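Local structure of aldehyde dehydrogenase (Bartonella henselae, 3I44) at residues S143-L148 against Q154-Y159; V182-L187 against K486-T491; L412-N415 against E419-T422. The protein probably catalyses the NAD(P)-dependent oxidation of aldehydes to carboxylic acids. The protein carries 1 engineered substitution. All coordinates share one frame; numbering follows the deposited sequence. Where two conformers were deposited one is given.

Contact 1: S143-L148 against Q154-Y159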
loop_
_atom_site.group_PDB
_atom_site.type_symbol
_atom_site.label_atom_id
_atom_site.label_comp_id
_atom_site.label_asym_id
_atom_site.label_seq_id
_atom_site.Cartn_x
_atom_site.Cartn_y
_atom_site.Cartn_z
ATOM N N SER A 143 6.771 -13.534 -15.353
ATOM C CA SER A 143 5.736 -14.510 -15.698
ATOM C C SER A 143 4.491 -14.273 -14.837
ATOM O O SER A 143 4.622 -13.979 -13.660
ATOM C CB SER A 143 6.264 -15.927 -15.511
ATOM O OG SER A 143 5.187 -16.820 -15.666
ATOM N N PHE A 144 3.299 -14.425 -15.421
ATOM C CA PHE A 144 2.029 -14.211 -14.685
ATOM C C PHE A 144 1.672 -15.348 -13.715
ATOM O O PHE A 144 0.744 -15.224 -12.922
ATOM C CB PHE A 144 0.875 -13.937 -15.649
ATOM C CG PHE A 144 0.921 -12.552 -16.234
ATOM C CD1 PHE A 144 1.729 -12.271 -17.334
ATOM C CD2 PHE A 144 0.190 -11.522 -15.661
ATOM C CE1 PHE A 144 1.781 -10.989 -17.863
ATOM C CE2 PHE A 144 0.237 -10.231 -16.193
ATOM C CZ PHE A 144 1.045 -9.968 -17.295
ATOM N N GLN A 145 2.418 -16.448 -13.779
ATOM C CA GLN A 145 2.320 -17.522 -12.792
ATOM C C GLN A 145 3.697 -17.932 -12.377
ATOM O O GLN A 145 4.615 -18.008 -13.205
ATOM C CB GLN A 145 1.662 -18.786 -13.357
ATOM C CG GLN A 145 0.385 -18.608 -14.142
ATOM C CD GLN A 145 -0.308 -19.978 -14.456
ATOM O OE1 GLN A 145 0.157 -21.043 -14.044
ATOM N NE2 GLN A 145 -1.415 -19.927 -15.188
ATOM N N GLU A 146 3.832 -18.247 -11.107
ATOM C CA GLU A 146 5.040 -18.834 -10.615
ATOM C C GLU A 146 4.781 -19.600 -9.350
ATOM O O GLU A 146 3.668 -19.587 -8.808
ATOM C CB GLU A 146 6.090 -17.767 -10.372
ATOM C CG GLU A 146 5.749 -16.709 -9.365
ATOM C CD GLU A 146 6.574 -15.446 -9.643
ATOM O OE1 GLU A 146 7.151 -15.408 -10.771
ATOM O OE2 GLU A 146 6.633 -14.509 -8.801
ATOM N N ALA A 147 5.813 -20.293 -8.882
ATOM C CA ALA A 147 5.695 -21.044 -7.644
ATOM C C ALA A 147 5.328 -20.078 -6.506
ATOM O O ALA A 147 5.750 -18.902 -6.506
ATOM C CB ALA A 147 6.998 -21.811 -7.325
ATOM N N LEU A 148 4.521 -20.576 -5.567
ATOM C CA LEU A 148 4.118 -19.810 -4.397
ATOM C C LEU A 148 5.209 -19.887 -3.339
ATOM O O LEU A 148 5.550 -18.878 -2.707
ATOM C CB LEU A 148 2.779 -20.326 -3.843
ATOM C CG LEU A 148 2.179 -19.519 -2.673
ATOM C CD1 LEU A 148 1.827 -18.092 -3.080
ATOM C CD2 LEU A 148 0.964 -20.249 -2.073
ATOM N N GLN A 154 2.744 -27.875 -6.137
ATOM C CA GLN A 154 1.302 -28.004 -6.045
ATOM C C GLN A 154 0.617 -26.612 -6.100
ATOM O O GLN A 154 -0.198 -26.349 -6.942
ATOM C CB GLN A 154 0.989 -28.729 -4.731
ATOM C CG GLN A 154 -0.474 -28.930 -4.478
ATOM C CD GLN A 154 -0.741 -29.675 -3.169
ATOM O OE1 GLN A 154 -0.353 -30.855 -3.025
ATOM N NE2 GLN A 154 -1.425 -28.999 -2.214
ATOM N N ALA A 155 0.974 -25.752 -5.160
ATOM C CA ALA A 155 0.427 -24.411 -5.035
ATOM C C ALA A 155 1.123 -23.478 -6.040
ATOM O O ALA A 155 2.273 -23.688 -6.408
ATOM C CB ALA A 155 0.632 -23.916 -3.615
ATOM N N ILE A 156 0.414 -22.449 -6.475
ATOM C CA ILE A 156 0.879 -21.532 -7.486
ATOM C C ILE A 156 0.479 -20.084 -7.112
ATOM O O ILE A 156 -0.569 -19.862 -6.453
ATOM C CB ILE A 156 0.308 -21.966 -8.846
ATOM C CG1 ILE A 156 1.253 -21.622 -9.978
ATOM C CG2 ILE A 156 -1.088 -21.393 -9.110
ATOM C CD1 ILE A 156 0.775 -22.177 -11.344
ATOM N N LEU A 157 1.336 -19.127 -7.510
ATOM C CA LEU A 157 1.053 -17.698 -7.430
ATOM C C LEU A 157 0.637 -17.192 -8.801
ATOM O O LEU A 157 1.287 -17.472 -9.812
ATOM C CB LEU A 157 2.267 -16.942 -6.891
ATOM C CG LEU A 157 2.162 -15.419 -6.663
ATOM C CD1 LEU A 157 1.338 -15.112 -5.412
ATOM C CD2 LEU A 157 3.545 -14.766 -6.524
ATOM N N HIS A 158 -0.474 -16.475 -8.846
ATOM C CA HIS A 158 -1.019 -15.912 -10.095
ATOM C C HIS A 158 -1.057 -14.404 -9.924
ATOM O O HIS A 158 -1.346 -13.902 -8.827
ATOM C CB HIS A 158 -2.458 -16.377 -10.379
ATOM C CG HIS A 158 -2.575 -17.512 -11.350
ATOM N ND1 HIS A 158 -3.687 -17.694 -12.142
ATOM C CD2 HIS A 158 -1.741 -18.540 -11.631
ATOM C CE1 HIS A 158 -3.528 -18.780 -12.878
ATOM N NE2 HIS A 158 -2.354 -19.313 -12.586
ATOM N N TYR A 159 -0.737 -13.670 -10.991
ATOM C CA TYR A 159 -0.867 -12.215 -11.003
ATOM C C TYR A 159 -2.034 -11.869 -11.903
ATOM O O TYR A 159 -2.105 -12.359 -13.057
ATOM C CB TYR A 159 0.394 -11.520 -11.531
ATOM C CG TYR A 159 1.618 -11.639 -10.636
ATOM C CD1 TYR A 159 1.872 -10.702 -9.665
ATOM C CD2 TYR A 159 2.487 -12.716 -10.752
ATOM C CE1 TYR A 159 2.958 -10.812 -8.849
ATOM C CE2 TYR A 159 3.583 -12.843 -9.944
ATOM C CZ TYR A 159 3.826 -11.882 -8.992
ATOM O OH TYR A 159 4.928 -11.977 -8.142
HETATM O O HOH W 1 4.359 -23.432 -4.931
#

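Contact 2: V182-L187 against K486-T491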
loop_
_atom_site.group_PDB
_atom_site.type_symbol
_atom_site.label_atom_id
_atom_site.label_comp_id
_atom_site.label_asym_id
_atom_site.label_seq_id
_atom_site.Cartn_x
_atom_site.Cartn_y
_atom_site.Cartn_z
ATOM N N VAL A 182 1.621 4.590 -17.602
ATOM C CA VAL A 182 0.753 4.014 -18.628
ATOM C C VAL A 182 1.302 2.673 -19.148
ATOM O O VAL A 182 0.546 1.755 -19.409
ATOM C CB VAL A 182 0.578 4.970 -19.819
ATOM C CG1 VAL A 182 -0.105 4.264 -20.968
ATOM C CG2 VAL A 182 -0.202 6.233 -19.383
ATOM N N ILE A 183 2.616 2.587 -19.339
ATOM C CA ILE A 183 3.235 1.375 -19.876
ATOM C C ILE A 183 3.059 0.167 -18.959
ATOM O O ILE A 183 2.652 -0.862 -19.436
ATOM C CB ILE A 183 4.726 1.599 -20.268
ATOM C CG1 ILE A 183 4.829 2.714 -21.312
ATOM C CG2 ILE A 183 5.374 0.295 -20.745
ATOM C CD1 ILE A 183 4.080 2.470 -22.675
ATOM N N PRO A 184 3.367 0.263 -17.646
ATOM C CA PRO A 184 3.173 -0.967 -16.847
ATOM C C PRO A 184 1.679 -1.339 -16.689
ATOM O O PRO A 184 1.347 -2.528 -16.576
ATOM C CB PRO A 184 3.851 -0.644 -15.503
ATOM C CG PRO A 184 3.915 0.842 -15.443
ATOM C CD PRO A 184 4.072 1.301 -16.878
ATOM N N ALA A 185 0.785 -0.339 -16.765
ATOM C CA ALA A 185 -0.656 -0.595 -16.668
ATOM C C ALA A 185 -1.133 -1.364 -17.909
ATOM O O ALA A 185 -1.885 -2.326 -17.797
ATOM C CB ALA A 185 -1.451 0.741 -16.472
ATOM N N LEU A 186 -0.676 -0.952 -19.083
ATOM C CA LEU A 186 -0.869 -1.729 -20.312
ATOM C C LEU A 186 -0.378 -3.179 -20.163
ATOM O O LEU A 186 -1.137 -4.141 -20.360
ATOM C CB LEU A 186 -0.193 -1.022 -21.486
ATOM C CG LEU A 186 -0.895 0.287 -21.910
ATOM C CD1 LEU A 186 -0.086 1.010 -23.012
ATOM C CD2 LEU A 186 -2.400 0.052 -22.287
ATOM N N LEU A 187 0.876 -3.341 -19.776
ATOM C CA LEU A 187 1.485 -4.686 -19.735
ATOM C C LEU A 187 0.775 -5.605 -18.731
ATOM O O LEU A 187 0.598 -6.794 -18.990
ATOM C CB LEU A 187 2.977 -4.546 -19.456
ATOM C CG LEU A 187 3.807 -3.874 -20.538
ATOM C CD1 LEU A 187 5.236 -3.551 -20.014
ATOM C CD2 LEU A 187 3.838 -4.761 -21.828
ATOM N N LYS A 486 4.311 -4.649 -11.276
ATOM C CA LYS A 486 3.601 -5.302 -10.166
ATOM C C LYS A 486 2.652 -4.376 -9.390
ATOM O O LYS A 486 1.691 -4.862 -8.785
ATOM C CB LYS A 486 4.551 -5.983 -9.180
ATOM C CG LYS A 486 5.108 -7.262 -9.759
ATOM C CD LYS A 486 6.278 -7.818 -8.976
ATOM C CE LYS A 486 6.631 -9.199 -9.476
ATOM N NZ LYS A 486 7.800 -9.764 -8.709
ATOM N N GLU A 487 2.918 -3.077 -9.362
ATOM C CA GLU A 487 1.961 -2.165 -8.753
ATOM C C GLU A 487 0.589 -2.235 -9.448
ATOM O O GLU A 487 -0.411 -1.857 -8.853
ATOM C CB GLU A 487 2.469 -0.711 -8.778
ATOM C CG GLU A 487 3.710 -0.410 -7.937
ATOM C CD GLU A 487 3.887 1.099 -7.680
ATOM O OE1 GLU A 487 3.780 1.905 -8.640
ATOM O OE2 GLU A 487 4.125 1.459 -6.510
ATOM N N PHE A 488 0.526 -2.703 -10.696
ATOM C CA PHE A 488 -0.769 -2.821 -11.417
ATOM C C PHE A 488 -1.377 -4.245 -11.413
ATOM O O PHE A 488 -2.332 -4.550 -12.171
ATOM C CB PHE A 488 -0.639 -2.245 -12.831
ATOM C CG PHE A 488 -0.462 -0.739 -12.832
ATOM C CD1 PHE A 488 -1.564 0.101 -12.737
ATOM C CD2 PHE A 488 0.810 -0.169 -12.906
ATOM C CE1 PHE A 488 -1.393 1.494 -12.699
ATOM C CE2 PHE A 488 0.989 1.216 -12.881
ATOM C CZ PHE A 488 -0.106 2.042 -12.774
ATOM N N LEU A 489 -0.830 -5.098 -10.547
ATOM C CA LEU A 489 -1.283 -6.502 -10.427
ATOM C C LEU A 489 -1.712 -6.814 -9.005
ATOM O O LEU A 489 -1.095 -6.325 -8.074
ATOM C CB LEU A 489 -0.113 -7.451 -10.781
ATOM C CG LEU A 489 0.314 -7.307 -12.248
ATOM C CD1 LEU A 489 1.657 -7.998 -12.567
ATOM C CD2 LEU A 489 -0.813 -7.820 -13.134
ATOM N N ASP A 490 -2.749 -7.650 -8.860
ATOM C CA ASP A 490 -3.071 -8.316 -7.626
ATOM C C ASP A 490 -2.441 -9.698 -7.671
ATOM O O ASP A 490 -2.316 -10.322 -8.752
ATOM C CB ASP A 490 -4.596 -8.481 -7.425
ATOM C CG ASP A 490 -5.264 -7.247 -6.792
ATOM O OD1 ASP A 490 -4.663 -6.651 -5.891
ATOM O OD2 ASP A 490 -6.413 -6.900 -7.186
ATOM N N THR A 491 -2.068 -10.172 -6.505
ATOM C CA THR A 491 -1.621 -11.531 -6.351
ATOM C C THR A 491 -2.760 -12.441 -5.877
ATOM O O THR A 491 -3.585 -12.065 -5.026
ATOM C CB THR A 491 -0.473 -11.648 -5.369
ATOM O OG1 THR A 491 -0.766 -10.893 -4.207
ATOM C CG2 THR A 491 0.868 -11.110 -5.992
#

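Contact 3: L412-N415 against E419-T422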
loop_
_atom_site.group_PDB
_atom_site.type_symbol
_atom_site.label_atom_id
_atom_site.label_comp_id
_atom_site.label_asym_id
_atom_site.label_seq_id
_atom_site.Cartn_x
_atom_site.Cartn_y
_atom_site.Cartn_z
ATOM N N LEU A 412 25.281 23.940 4.401
ATOM C CA LEU A 412 25.650 24.027 5.798
ATOM C C LEU A 412 26.738 22.983 6.094
ATOM O O LEU A 412 26.871 22.006 5.362
ATOM C CB LEU A 412 24.445 23.801 6.688
ATOM C CG LEU A 412 23.547 22.597 6.407
ATOM C CD1 LEU A 412 22.875 22.228 7.701
ATOM C CD2 LEU A 412 22.476 22.869 5.274
ATOM N N PRO A 413 27.543 23.207 7.139
ATOM C CA PRO A 413 28.627 22.284 7.466
ATOM C C PRO A 413 28.249 21.218 8.473
ATOM O O PRO A 413 27.244 21.342 9.181
ATOM C CB PRO A 413 29.678 23.203 8.087
ATOM C CG PRO A 413 28.854 24.197 8.843
ATOM C CD PRO A 413 27.586 24.413 7.987
ATOM N N PHE A 414 29.045 20.155 8.520
ATOM C CA PHE A 414 28.978 19.206 9.624
ATOM C C PHE A 414 30.384 18.868 10.078
ATOM O O PHE A 414 31.334 19.038 9.325
ATOM C CB PHE A 414 28.204 17.939 9.255
ATOM C CG PHE A 414 28.891 17.066 8.254
ATOM C CD1 PHE A 414 29.803 16.086 8.667
ATOM C CD2 PHE A 414 28.635 17.211 6.900
ATOM C CE1 PHE A 414 30.442 15.274 7.733
ATOM C CE2 PHE A 414 29.266 16.401 5.964
ATOM C CZ PHE A 414 30.159 15.424 6.379
ATOM N N ASN A 415 30.480 18.360 11.303
ATOM C CA ASN A 415 31.752 17.991 11.905
ATOM C C ASN A 415 31.957 16.503 12.101
ATOM O O ASN A 415 33.084 16.042 12.014
ATOM C CB ASN A 415 31.904 18.714 13.235
ATOM C CG ASN A 415 32.057 20.211 13.054
ATOM O OD1 ASN A 415 33.051 20.681 12.494
ATOM N ND2 ASN A 415 31.051 20.968 13.498
ATOM N N GLU A 419 26.574 13.732 12.921
ATOM C CA GLU A 419 25.958 15.035 12.697
ATOM C C GLU A 419 25.415 15.113 11.260
ATOM O O GLU A 419 24.318 15.616 11.011
ATOM C CB GLU A 419 26.981 16.144 12.941
ATOM C CG GLU A 419 26.402 17.431 13.483
ATOM C CD GLU A 419 27.358 18.621 13.348
ATOM O OE1 GLU A 419 28.607 18.420 13.414
ATOM O OE2 GLU A 419 26.834 19.754 13.175
ATOM N N ALA A 420 26.176 14.572 10.315
ATOM C CA ALA A 420 25.725 14.537 8.919
ATOM C C ALA A 420 24.447 13.699 8.754
ATOM O O ALA A 420 23.496 14.112 8.078
ATOM C CB ALA A 420 26.836 14.019 8.012
ATOM N N VAL A 421 24.424 12.529 9.398
ATOM C CA VAL A 421 23.281 11.648 9.328
ATOM C C VAL A 421 22.058 12.303 9.993
ATOM O O VAL A 421 20.949 12.226 9.459
ATOM C CB VAL A 421 23.574 10.325 9.982
ATOM C CG1 VAL A 421 22.262 9.590 10.349
ATOM C CG2 VAL A 421 24.499 9.474 9.077
ATOM N N THR A 422 22.267 12.952 11.137
ATOM C CA THR A 422 21.178 13.610 11.846
ATOM C C THR A 422 20.565 14.690 10.986
ATOM O O THR A 422 19.363 14.738 10.819
ATOM C CB THR A 422 21.673 14.227 13.205
ATOM O OG1 THR A 422 22.160 13.176 14.050
ATOM C CG2 THR A 422 20.524 15.001 13.930
#

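Contact 1: S143-L148 against Q154-Y159
Glu-146 and Leu-157 form an antiparallel hydrogen-bonded pair. Glu-146 N donates to Leu-157 O at 3.0 Å, and Leu-157 N returns a shorter, nearly linear bond of 2.7 Å to Glu-146 O. A third backbone bond runs from Tyr-159 N to Phe-144 O. Between them Gln-145 and His-158 make a non-hydrogen-bonded pair, with their side chains alongside each other. These bonds make a beta hairpin of strand 145-147 and the start of strand 156-168. In the aldehyde dehydrogenase fold such a hairpin belongs to the oligomerisation region. Here the second subunit packs on it, with its Tyr-467 against Leu-157 and its Ser-466 against Leu-148.

Most apolar contacts lie near the turn end. Leu-148 CD1 meets Leu-157 CD1 at 3.8 Å, the two side chains crossing at about a right angle. Leu-148 CD2 rests 4.0 Å from Ala-155 CB. A water bridges the two segments there, accepting from Leu-148 N. Far from the turn, Phe-144 CD2 touches Tyr-159 CB.

One polar pair joins the side chains. Glu-146 CG lies between the backbone N and the carbonyl carbon (chi1 61°), and the extended chain beyond carries OE2 to 3.1 Å from Tyr-159 OH. The carboxylate is turned 87° from the phenol ring.

Contact 2: V182-L187 against K486-T491
Phe-488 reaches across to the helix 182-187 and touches Pro-184 and Ala-185. Its CB points toward the helix and lies 4.2 Å from Ala-185 CA. The first torsion (chi1 -69°) sets CG opposite the carbonyl carbon, and the ring extends onto the helix surface. CG comes closer, 3.8 Å from Ala-185 CA. From here the two flanks of the ring meet different neighbours. Along the CD1 flank, CD1 and CE1 pack against the methyl of Ala-185, with Phe-488 CD1 3.8 Å from Ala-185 CB. Along the CD2 flank, CD2 meets Pro-184 CB and the backbone N of Ala-185. Further out, Phe-488 CE2 lies 3.9 Å from Pro-184 CG, which approaches obliquely. At the tip, Phe-488 CZ still touches Ala-185 CB, at 4.1 Å.

The Ala-185 methyl therefore sits over one face of the ring. Its line to the ring centroid is 14° off the ring normal, a CH-pi contact displaced a little toward the rim. All three touching residues are buried, and the side chains that meet are all apolar.

Phe-488 lies in a type I beta turn from Lys-486 to Leu-489, closed by Leu-489 N bonding to Lys-486 O. It also shares a backbone hydrogen bond with Ile-162 of strand 156-168. On the helix, Pro-184 has no N-H to give to the turn before, and the helix kinks there. Pro-184 also packs on Phe-135 of helix 117-141, and Ala-185 on Met-192 of strand 191-195.

The arrangement packs helix 174-188 on the turn leading into strand 489-494, a C-terminal strand that runs antiparallel to strand 156-168, in the alpha/beta, Rossmann-like domain of the aldehyde dehydrogenase fold.

Contact 3: L412-N415 against E419-T422
A strand-to-helix connection of the alpha/beta catalytic domain of the aldehyde dehydrogenase fold is closed here. Strand 408-414 ends, and after a short turn helix 417-425 begins. Phe-414, the last residue of the strand, and Ala-420, in the first turn of the helix, make the apolar half of the contact. The Ala-420 methyl stands over the centre of the phenyl face, 3.5 Å above its plane. Its line to the centroid is only 7° off the ring normal, a well-centred CH-pi contact. CG and CD1 of Phe-414 each lie 3.7 Å from Ala-420 CB, and the rest of the ring is scarcely farther away. CG is lodged between the backbone N and the carbonyl carbon (chi1 69°), which brings the ring toward the helix. Ile-278 of strand 276-279 touches both residues, and Phe-280 meets the Phe-414 ring edge-to-face.

The polar half lies toward solvent. Glu-419 stretches its extended chain back from the helix to the end of the strand. Its own backbone N, in the first turn of the helix, is bonded to Thr-416 OG1 just before it. The Glu-419 and Asn-415 side chains run side by side, pointing the same way. Glu-419 OE1 is 3.3 Å from Asn-415 CB. The same oxygen accepts a hydrogen bond of 2.8 Å from Asn-415 N, which meets Glu-419 OE1 from above the carboxylate plane, 50° out.

How the contacts relate
From the N terminus, contact 1 comes first: it closes the short hairpin loop between strand 145-147 and strand 156-168. The chain then runs from strand 156-168 into helix 174-188, where contact 2 opens. Contact 2 closes only some 300 residues later, near the C terminus. Contact 3 is nested inside that long loop and closes a gap of three residues. Contacts 1 and 2 share a sheet through strands 156-168 and 489-494, and they touch: Tyr-159 packs on Lys-486, Leu-489 and Thr-491. Both also reach the second subunit. Contact 3 joins a strand of another sheet, 408-414, to the helix that follows it, with its nearest atoms about 26 Å from contact 2.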